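Long-range contact in phosphotriesterase family protein (Listeria monocytogenes serotype 4b str. H7858, PDB 3PNZ), which probably hydrolyses phosphorylated sugar lactones with a pair of zinc ions held in an amidohydrolase-type TIM barrel: residues Val28-Asp36 and Ser98-Lys106. Residues are numbered along the deposited sequence; the frame is centred on the assembly and turned at random.
Sequences VPAYWQERD and SFLWDGKIK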
ATOM      1  N   VAL A  28       7.057 -13.384   1.634  1.00 23.33           N
ATOM      2  CA  VAL A  28       6.937 -14.749   1.134  1.00 24.18           C
ATOM      3  C   VAL A  28       5.489 -15.215   1.310  1.00 24.41           C
ATOM      4  O   VAL A  28       5.182 -16.007   2.198  1.00 25.41           O
ATOM      5  CB  VAL A  28       7.905 -15.696   1.875  1.00 26.06           C
ATOM      6  CG1 VAL A  28       7.930 -17.083   1.207  1.00 26.51           C
ATOM      7  CG2 VAL A  28       9.296 -15.098   1.916  1.00 27.04           C
ATOM      8  N   PRO A  29       4.583 -14.697   0.465  1.00 21.55           N
ATOM      9  CA  PRO A  29       3.144 -14.976   0.543  1.00 21.98           C
ATOM     10  C   PRO A  29       2.866 -16.477   0.565  1.00 26.68           C
ATOM     11  O   PRO A  29       3.301 -17.175  -0.346  1.00 25.55           O
ATOM     12  CB  PRO A  29       2.594 -14.384  -0.761  1.00 26.17           C
ATOM     13  CG  PRO A  29       3.607 -13.421  -1.232  1.00 29.55           C
ATOM     14  CD  PRO A  29       4.936 -13.794  -0.644  1.00 22.87           C
ATOM     15  N   ALA A  30       2.165 -16.964   1.584  1.00 24.89           N
ATOM     16  CA  ALA A  30       1.925 -18.398   1.714  1.00 27.90           C
ATOM     17  C   ALA A  30       1.230 -18.958   0.482  1.00 30.20           C
ATOM     18  O   ALA A  30       1.643 -19.974  -0.072  1.00 30.83           O
ATOM     19  CB  ALA A  30       1.101 -18.688   2.956  1.00 26.15           C
ATOM     20  N   TYR A  31       0.168 -18.284   0.062  1.00 26.10           N
ATOM     21  CA  TYR A  31      -0.616 -18.732  -1.080  1.00 26.95           C
ATOM     22  C   TYR A  31       0.263 -18.991  -2.307  1.00 28.83           C
ATOM     23  O   TYR A  31       0.091 -19.995  -3.003  1.00 30.65           O
ATOM     24  CB  TYR A  31      -1.711 -17.714  -1.398  1.00 27.28           C
ATOM     25  CG  TYR A  31      -2.517 -18.066  -2.617  1.00 26.99           C
ATOM     26  CD1 TYR A  31      -3.691 -18.797  -2.510  1.00 29.85           C
ATOM     27  CD2 TYR A  31      -2.091 -17.687  -3.884  1.00 28.63           C
ATOM     28  CE1 TYR A  31      -4.429 -19.128  -3.630  1.00 32.95           C
ATOM     29  CE2 TYR A  31      -2.819 -18.014  -5.003  1.00 30.08           C
ATOM     30  CZ  TYR A  31      -3.985 -18.735  -4.873  1.00 32.73           C
ATOM     31  OH  TYR A  31      -4.716 -19.058  -5.994  1.00 35.23           O
ATOM     32  N   TRP A  32       1.212 -18.094  -2.564  1.00 26.59           N
ATOM     33  CA  TRP A  32       2.079 -18.232  -3.732  1.00 26.19           C
ATOM     34  C   TRP A  32       3.214 -19.233  -3.511  1.00 28.71           C
ATOM     35  O   TRP A  32       3.551 -20.009  -4.411  1.00 30.61           O
ATOM     36  CB  TRP A  32       2.625 -16.867  -4.164  1.00 27.15           C
ATOM     37  CG  TRP A  32       1.558 -15.971  -4.720  1.00 25.92           C
ATOM     38  CD1 TRP A  32       1.208 -14.724  -4.275  1.00 27.70           C
ATOM     39  CD2 TRP A  32       0.697 -16.256  -5.827  1.00 26.47           C
ATOM     40  NE1 TRP A  32       0.181 -14.220  -5.039  1.00 26.69           N
ATOM     41  CE2 TRP A  32      -0.149 -15.140  -6.000  1.00 27.12           C
ATOM     42  CE3 TRP A  32       0.560 -17.349  -6.693  1.00 28.42           C
ATOM     43  CZ2 TRP A  32      -1.115 -15.084  -7.001  1.00 30.33           C
ATOM     44  CZ3 TRP A  32      -0.405 -17.291  -7.688  1.00 33.29           C
ATOM     45  CH2 TRP A  32      -1.230 -16.169  -7.831  1.00 31.85           C
ATOM     46  N   GLN A  33       3.793 -19.215  -2.312  1.00 28.96           N
ATOM     47  CA  GLN A  33       4.832 -20.169  -1.946  1.00 32.90           C
ATOM     48  C   GLN A  33       4.331 -21.605  -2.109  1.00 32.26           C
ATOM     49  O   GLN A  33       5.038 -22.473  -2.622  1.00 29.68           O
ATOM     50  CB  GLN A  33       5.263 -19.937  -0.495  1.00 32.14           C
ATOM     51  CG  GLN A  33       6.457 -20.769  -0.056  1.00 36.74           C
ATOM     52  CD  GLN A  33       6.718 -20.660   1.432  1.00 40.20           C
ATOM     53  OE1 GLN A  33       5.784 -20.626   2.238  1.00 45.07           O
ATOM     54  NE2 GLN A  33       7.990 -20.610   1.808  1.00 46.52           N
ATOM     55  N   GLU A  34       3.103 -21.848  -1.671  1.00 28.37           N
ATOM     56  CA  GLU A  34       2.519 -23.179  -1.757  1.00 30.46           C
ATOM     57  C   GLU A  34       2.292 -23.605  -3.203  1.00 35.33           C
ATOM     58  O   GLU A  34       2.176 -24.796  -3.488  1.00 34.18           O
ATOM     59  CB  GLU A  34       1.215 -23.244  -0.958  1.00 29.78           C
ATOM     60  CG  GLU A  34       1.440 -23.141   0.553  1.00 32.48           C
ATOM     61  CD  GLU A  34       0.164 -22.893   1.334  1.00 32.41           C
ATOM     62  OE1 GLU A  34      -0.911 -23.341   0.885  1.00 37.03           O
ATOM     63  OE2 GLU A  34       0.239 -22.250   2.406  1.00 33.31           O
ATOM     64  N   ARG A  35       2.240 -22.635  -4.115  1.00 34.19           N
ATOM     65  CA  ARG A  35       1.996 -22.924  -5.529  1.00 33.44           C
ATOM     66  C   ARG A  35       3.254 -22.797  -6.374  1.00 32.62           C
ATOM     67  O   ARG A  35       3.188 -22.778  -7.605  1.00 33.67           O
ATOM     68  CB  ARG A  35       0.895 -22.021  -6.082  1.00 30.41           C
ATOM     69  CG  ARG A  35      -0.484 -22.466  -5.646  1.00 34.51           C
ATOM     70  CD  ARG A  35      -1.536 -21.401  -5.852  1.00 34.39           C
ATOM     71  NE  ARG A  35      -2.828 -21.888  -5.386  1.00 32.16           N
ATOM     72  CZ  ARG A  35      -3.126 -22.082  -4.106  1.00 37.12           C
ATOM     73  NH1 ARG A  35      -2.221 -21.824  -3.165  1.00 33.06           N
ATOM     74  NH2 ARG A  35      -4.325 -22.532  -3.766  1.00 35.57           N
ATOM     75  N   ASP A  36       4.391 -22.702  -5.701  1.00 31.22           N
ATOM     76  CA  ASP A  36       5.684 -22.619  -6.363  1.00 35.01           C
ATOM     77  C   ASP A  36       5.799 -21.423  -7.302  1.00 34.76           C
ATOM     78  O   ASP A  36       6.615 -21.438  -8.221  1.00 32.05           O
ATOM     79  CB  ASP A  36       5.973 -23.916  -7.127  1.00 41.95           C
ATOM     80  CG  ASP A  36       6.132 -25.109  -6.206  1.00 47.36           C
ATOM     81  OD1 ASP A  36       6.958 -25.032  -5.271  1.00 51.73           O
ATOM     82  OD2 ASP A  36       5.431 -26.123  -6.418  1.00 52.42           O
ATOM     83  N   SER A  98      -8.776 -11.696  -0.416  1.00 25.41           N
ATOM     84  CA  SER A  98      -9.303 -12.971   0.083  1.00 25.60           C
ATOM     85  C   SER A  98      -8.796 -14.236  -0.603  1.00 26.75           C
ATOM     86  O   SER A  98      -8.807 -15.302   0.011  1.00 25.36           O
ATOM     87  CB  SER A  98     -10.833 -12.981   0.097  1.00 26.82           C
ATOM     88  OG  SER A  98     -11.356 -13.014  -1.222  1.00 27.71           O
ATOM     89  N   PHE A  99      -8.352 -14.149  -1.855  1.00 27.53           N
ATOM     90  CA  PHE A  99      -7.847 -15.356  -2.509  1.00 26.92           C
ATOM     91  C   PHE A  99      -6.585 -15.882  -1.821  1.00 30.15           C
ATOM     92  O   PHE A  99      -6.317 -17.082  -1.836  1.00 28.14           O
ATOM     93  CB  PHE A  99      -7.691 -15.195  -4.040  1.00 28.88           C
ATOM     94  CG  PHE A  99      -6.409 -14.520  -4.487  1.00 28.48           C
ATOM     95  CD1 PHE A  99      -5.187 -15.177  -4.413  1.00 29.30           C
ATOM     96  CD2 PHE A  99      -6.440 -13.248  -5.045  1.00 27.94           C
ATOM     97  CE1 PHE A  99      -4.014 -14.564  -4.849  1.00 30.84           C
ATOM     98  CE2 PHE A  99      -5.269 -12.628  -5.483  1.00 28.03           C
ATOM     99  CZ  PHE A  99      -4.057 -13.289  -5.384  1.00 30.54           C
ATOM    100  N   LEU A 100      -5.838 -14.987  -1.180  1.00 24.07           N
ATOM    101  CA  LEU A 100      -4.647 -15.378  -0.426  1.00 23.97           C
ATOM    102  C   LEU A 100      -4.979 -16.211   0.806  1.00 23.99           C
ATOM    103  O   LEU A 100      -4.103 -16.866   1.372  1.00 26.20           O
ATOM    104  CB  LEU A 100      -3.887 -14.137   0.045  1.00 26.82           C
ATOM    105  CG  LEU A 100      -3.299 -13.234  -1.030  1.00 25.47           C
ATOM    106  CD1 LEU A 100      -2.804 -11.946  -0.379  1.00 26.90           C
ATOM    107  CD2 LEU A 100      -2.181 -13.969  -1.758  1.00 28.93           C
ATOM    108  N   TRP A 101      -6.231 -16.167   1.236  1.00 21.99           N
ATOM    109  CA  TRP A 101      -6.590 -16.731   2.538  1.00 23.13           C
ATOM    110  C   TRP A 101      -6.585 -18.257   2.564  1.00 27.62           C
ATOM    111  O   TRP A 101      -6.750 -18.867   3.623  1.00 25.56           O
ATOM    112  CB  TRP A 101      -7.929 -16.170   3.020  1.00 23.99           C
ATOM    113  CG  TRP A 101      -7.870 -14.684   3.199  1.00 23.25           C
ATOM    114  CD1 TRP A 101      -6.743 -13.905   3.183  1.00 25.42           C
ATOM    115  CD2 TRP A 101      -8.967 -13.798   3.422  1.00 23.04           C
ATOM    116  NE1 TRP A 101      -7.078 -12.586   3.375  1.00 22.81           N
ATOM    117  CE2 TRP A 101      -8.438 -12.492   3.521  1.00 21.01           C
ATOM    118  CE3 TRP A 101     -10.349 -13.974   3.535  1.00 23.99           C
ATOM    119  CZ2 TRP A 101      -9.241 -11.375   3.734  1.00 25.15           C
ATOM    120  CZ3 TRP A 101     -11.149 -12.859   3.752  1.00 26.58           C
ATOM    121  CH2 TRP A 101     -10.589 -11.578   3.850  1.00 24.11           C
ATOM    122  N   ASP A 102      -6.385 -18.870   1.403  1.00 28.86           N
ATOM    123  CA  ASP A 102      -6.247 -20.319   1.331  1.00 30.76           C
ATOM    124  C   ASP A 102      -4.903 -20.734   1.925  1.00 32.03           C
ATOM    125  O   ASP A 102      -4.725 -21.880   2.341  1.00 31.51           O
ATOM    126  CB  ASP A 102      -6.355 -20.797  -0.117  1.00 32.13           C
ATOM    127  CG  ASP A 102      -6.214 -22.306  -0.248  1.00 40.68           C
ATOM    128  OD1 ASP A 102      -7.138 -23.034   0.181  1.00 40.77           O
ATOM    129  OD2 ASP A 102      -5.180 -22.762  -0.788  1.00 38.45           O
ATOM    130  N   GLY A 103      -3.964 -19.790   1.962  1.00 27.39           N
ATOM    131  CA  GLY A 103      -2.630 -20.043   2.473  1.00 28.00           C
ATOM    132  C   GLY A 103      -2.608 -20.500   3.919  1.00 28.61           C
ATOM    133  O   GLY A 103      -3.471 -20.131   4.719  1.00 27.63           O
ATOM    134  N   LYS A 104      -1.613 -21.314   4.252  1.00 26.52           N
ATOM    135  CA  LYS A 104      -1.450 -21.802   5.616  1.00 32.17           C
ATOM    136  C   LYS A 104      -0.882 -20.748   6.566  1.00 32.51           C
ATOM    137  O   LYS A 104      -0.006 -19.960   6.204  1.00 30.25           O
ATOM    138  CB  LYS A 104      -0.577 -23.058   5.635  1.00 32.68           C
ATOM    139  CG  LYS A 104      -1.274 -24.285   5.083  1.00 35.94           C
ATOM    140  CD  LYS A 104      -0.356 -25.494   5.103  1.00 44.68           C
ATOM    141  CE  LYS A 104      -1.080 -26.738   4.612  1.00 53.57           C
ATOM    142  NZ  LYS A 104      -0.192 -27.935   4.632  1.00 60.78           N
ATOM    143  N   ILE A 105      -1.394 -20.746   7.788  1.00 30.99           N
ATOM    144  CA  ILE A 105      -0.900 -19.854   8.822  1.00 30.86           C
ATOM    145  C   ILE A 105       0.434 -20.360   9.348  1.00 32.99           C
ATOM    146  O   ILE A 105       0.552 -21.520   9.752  1.00 33.27           O
ATOM    147  CB  ILE A 105      -1.916 -19.739   9.964  1.00 30.72           C
ATOM    148  CG1 ILE A 105      -3.161 -19.001   9.463  1.00 31.38           C
ATOM    149  CG2 ILE A 105      -1.298 -19.038  11.174  1.00 32.40           C
ATOM    150  CD1 ILE A 105      -4.302 -18.991  10.445  1.00 37.28           C
ATOM    151  N   LYS A 106       1.442 -19.495   9.320  1.00 31.05           N
ATOM    152  CA  LYS A 106       2.775 -19.879   9.768  1.00 35.65           C
ATOM    153  C   LYS A 106       2.796 -20.057  11.285  1.00 36.02           C
ATOM    154  O   LYS A 106       1.947 -19.508  11.993  1.00 33.94           O
ATOM    155  CB  LYS A 106       3.822 -18.858   9.314  1.00 34.39           C
ATOM    156  CG  LYS A 106       3.574 -17.437   9.794  1.00 38.29           C
ATOM    157  CD  LYS A 106       4.591 -16.482   9.191  1.00 39.28           C
ATOM    158  CE  LYS A 106       4.417 -15.060   9.705  1.00 36.51           C
ATOM    159  NZ  LYS A 106       5.391 -14.129   9.051  1.00 34.75           N
TER
HETATM  160  O   HOH W   1      -1.246 -16.428   1.675  1.00 25.78           O
HETATM  161  O   HOH W   2      -2.689 -21.920  -0.426  1.00 34.54           O
HETATM  162  O   HOH W   3      -3.132 -24.141   2.350  1.00 37.95           O
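The ring of Tyr31 is the main bump of the contact, pushed from helix 30-33 into a hollow lined by Phe99, Leu100 and Asp102 of the 3-10 turn 98-102. With CG anti to the backbone N (chi1 177°), it leaves the helix toward that turn. Phe99 presents its edge to one face of the ring in a T-shaped pair, planes 70° apart, while Asp102 CB sits at the tyrosine edge, and the opposite face carries the Arg35 guanidinium, centred on Tyr31 CE1 near the ring's rim. Phe99 CE1 also lies 3.6 Å from Trp32 CZ2, completing an aromatic cluster. Beside this cluster, Leu100 CD2 fills the angle between Tyr31 CB and the pyrrole side of Trp32. Gly103 lets the two backbones close to 4.3 Å between its CA and that of Tyr31, and the small Ala30 CB rests against Gly103 CA and Lys104 O.

A polar border flanks the aromatic wedge. Lys104 N donates a nearly straight 2.8 Å hydrogen bond to the syn lone pair of Glu34 OE2. Arg35 NH2 forms a salt bridge with Asp102 OD2, 3.1 Å away, which lies in the guanidinium plane but is met from above the carboxylate plane, while Arg35 NH1 holds Tyr31 O. One water joins Glu34 OE1, Arg35 NH1 and Asp102 OD2; another links Tyr31 N to Leu100 O.

The contact thus joins the loops following strands 19-23 and 88-92 at the barrel rim, with the side chain of Leu100 about 8 Å from a zinc ion and also against Tyr71. Arginine and bridging water probably offset the proximity of the Glu34 and Asp102 carboxylates, at the border of an aromatic cluster edged by a salt bridge, a carboxylate-amide bond and bridging waters.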